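Local coordinates for ATP-dependent protease (Xanthomonas campestris pv. campestris, PDB 7CAY), which resembles the N-terminal substrate-binding domain of Lon peptidase and so probably binds protein substrates, at residues Arg160-Leu164 with Leu165-Glu169. Numbering follows the deposited sequence.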
loop_
_atom_site.group_PDB
_atom_site.type_symbol
_atom_site.label_atom_id
_atom_site.label_comp_id
_atom_site.label_asym_id
_atom_site.label_seq_id
_atom_site.Cartn_x
_atom_site.Cartn_y
_atom_site.Cartn_z
ATOM N N ARG A 160 -1.560 -4.947 -10.366
ATOM C CA ARG A 160 -2.821 -5.681 -10.405
ATOM C C ARG A 160 -2.597 -7.184 -10.289
ATOM O O ARG A 160 -3.295 -7.864 -9.527
ATOM C CB ARG A 160 -3.587 -5.347 -11.686
ATOM C CG ARG A 160 -4.094 -3.916 -11.738
ATOM C CD ARG A 160 -5.057 -3.619 -10.600
ATOM N NE ARG A 160 -4.737 -2.355 -9.945
ATOM C CZ ARG A 160 -4.077 -2.260 -8.794
ATOM N NH1 ARG A 160 -3.824 -1.069 -8.270
ATOM N NH2 ARG A 160 -3.677 -3.355 -8.163
ATOM N N LEU A 161 -1.640 -7.722 -11.051
ATOM C CA LEU A 161 -1.314 -9.141 -10.931
ATOM C C LEU A 161 -0.841 -9.478 -9.524
ATOM O O LEU A 161 -1.209 -10.522 -8.969
ATOM C CB LEU A 161 -0.250 -9.527 -11.958
ATOM C CG LEU A 161 -0.730 -9.844 -13.372
ATOM C CD1 LEU A 161 0.436 -10.319 -14.219
ATOM C CD2 LEU A 161 -1.826 -10.892 -13.327
ATOM N N ALA A 162 -0.027 -8.600 -8.932
ATOM C CA ALA A 162 0.429 -8.802 -7.561
ATOM C C ALA A 162 -0.736 -8.923 -6.591
ATOM O O ALA A 162 -0.661 -9.685 -5.621
ATOM C CB ALA A 162 1.348 -7.653 -7.149
ATOM N N GLU A 163 -1.822 -8.192 -6.840
ATOM C CA GLU A 163 -2.983 -8.247 -5.961
ATOM C C GLU A 163 -3.781 -9.531 -6.160
ATOM O O GLU A 163 -4.197 -10.162 -5.182
ATOM C CB GLU A 163 -3.865 -7.022 -6.201
ATOM C CG GLU A 163 -5.023 -6.873 -5.233
ATOM C CD GLU A 163 -5.879 -5.659 -5.536
ATOM O OE1 GLU A 163 -5.469 -4.839 -6.385
ATOM O OE2 GLU A 163 -6.964 -5.530 -4.928
ATOM N N LEU A 164 -3.987 -9.945 -7.412
ATOM C CA LEU A 164 -4.855 -11.087 -7.689
ATOM C C LEU A 164 -4.149 -12.418 -7.454
ATOM O O LEU A 164 -4.759 -13.360 -6.940
ATOM C CB LEU A 164 -5.375 -11.011 -9.123
ATOM C CG LEU A 164 -6.788 -10.459 -9.336
ATOM C CD1 LEU A 164 -7.008 -9.183 -8.542
ATOM C CD2 LEU A 164 -7.035 -10.214 -10.819
ATOM N N LEU A 165 -2.875 -12.518 -7.826
ATOM C CA LEU A 165 -2.160 -13.778 -7.716
ATOM C C LEU A 165 -1.858 -14.106 -6.252
ATOM O O LEU A 165 -1.567 -13.213 -5.453
ATOM C CB LEU A 165 -0.863 -13.722 -8.514
ATOM C CG LEU A 165 -1.027 -13.939 -10.019
ATOM C CD1 LEU A 165 0.111 -13.301 -10.792
ATOM C CD2 LEU A 165 -1.112 -15.428 -10.327
ATOM N N PRO A 166 -1.918 -15.392 -5.879
ATOM C CA PRO A 166 -1.762 -15.796 -4.462
ATOM C C PRO A 166 -0.316 -15.712 -3.997
ATOM O O PRO A 166 0.367 -16.718 -3.785
ATOM C CB PRO A 166 -2.287 -17.234 -4.471
ATOM C CG PRO A 166 -1.983 -17.734 -5.841
ATOM C CD PRO A 166 -2.140 -16.554 -6.764
ATOM N N LEU A 167 0.156 -14.484 -3.833
ATOM C CA LEU A 167 1.522 -14.229 -3.411
ATOM C C LEU A 167 1.601 -14.125 -1.894
ATOM O O LEU A 167 0.651 -13.703 -1.227
ATOM C CB LEU A 167 2.046 -12.941 -4.041
ATOM C CG LEU A 167 2.017 -12.814 -5.564
ATOM C CD1 LEU A 167 2.450 -11.416 -5.969
ATOM C CD2 LEU A 167 2.903 -13.863 -6.216
ATOM N N SER A 168 2.755 -14.505 -1.353
ATOM C CA SER A 168 2.990 -14.332 0.070
ATOM C C SER A 168 3.171 -12.853 0.393
ATOM O O SER A 168 3.548 -12.046 -0.460
ATOM C CB SER A 168 4.223 -15.116 0.519
ATOM O OG SER A 168 5.417 -14.437 0.174
ATOM N N GLU A 169 2.894 -12.501 1.651
ATOM C CA GLU A 169 3.056 -11.112 2.072
ATOM C C GLU A 169 4.499 -10.651 1.926
ATOM O O GLU A 169 4.750 -9.466 1.678
ATOM C CB GLU A 169 2.578 -10.935 3.512
ATOM C CG GLU A 169 1.072 -10.827 3.643
ATOM C CD GLU A 169 0.459 -10.022 2.517
ATOM O OE1 GLU A 169 -0.235 -10.619 1.668
ATOM O OE2 GLU A 169 0.686 -8.796 2.463
#
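Leu165 N donates to Leu161 O at 2.8 Å with an N-H...O angle of 166°, a last i to i+4 bond of helix 154-164 made just as Leu165 turns to an extended backbone (psi 144°). One residue on, Pro166 sits at the centre of an inverse gamma turn, closed by the bond from Leu167 N to Leu165 O at 2.7 Å; this turn bends the chain, and Leu167 then directs its side chain at the helix end.

The side chains follow from that path. Leu161 and Leu165 lie alongside each other, pointing the same way, and the CD1 methyl of Leu165 rests 4.0 Å from Leu161 CB and equally near its CD2. In both residues CG stands anti to the carbonyl carbon (chi1 -80° in Leu165), and the matching first torsions keep the two branched ends side by side. Leu167, beyond the turn, has CB directed at the helix: its CD1 methyl packs on the backbone carbonyl of Ala162, 3.6 Å from Ala162 O, and lies 3.7 Å from Ala162 CA and 4.1 Å from Ala162 CB. On the helix itself, Arg160 NH2 and Glu163 OE1 form a salt bridge of 2.9 Å, one turn apart, and Arg160 NH1 also bonds to Pro19 O.

The corner links helix 154-164 to helix 169-177, whose Leu175 touches both Ala162 and Leu167. Leu132 of helix 126-134 packs on Leu161, and Leu188 of helix 181-190 on Leu161 and Leu167. Arg172 reaches back from helix 169-177 to Glu163 O and Leu167 O, and Ser168 OG, at the N-cap, accepts from Gln171 N. With Leu161 O and Leu165 O also bonded, the geometry is consistent with a corner whose backbone is held by hydrogen bonds and whose buried side chains, Leu161, Ala162, Leu165 and Leu167, meet through apolar contacts.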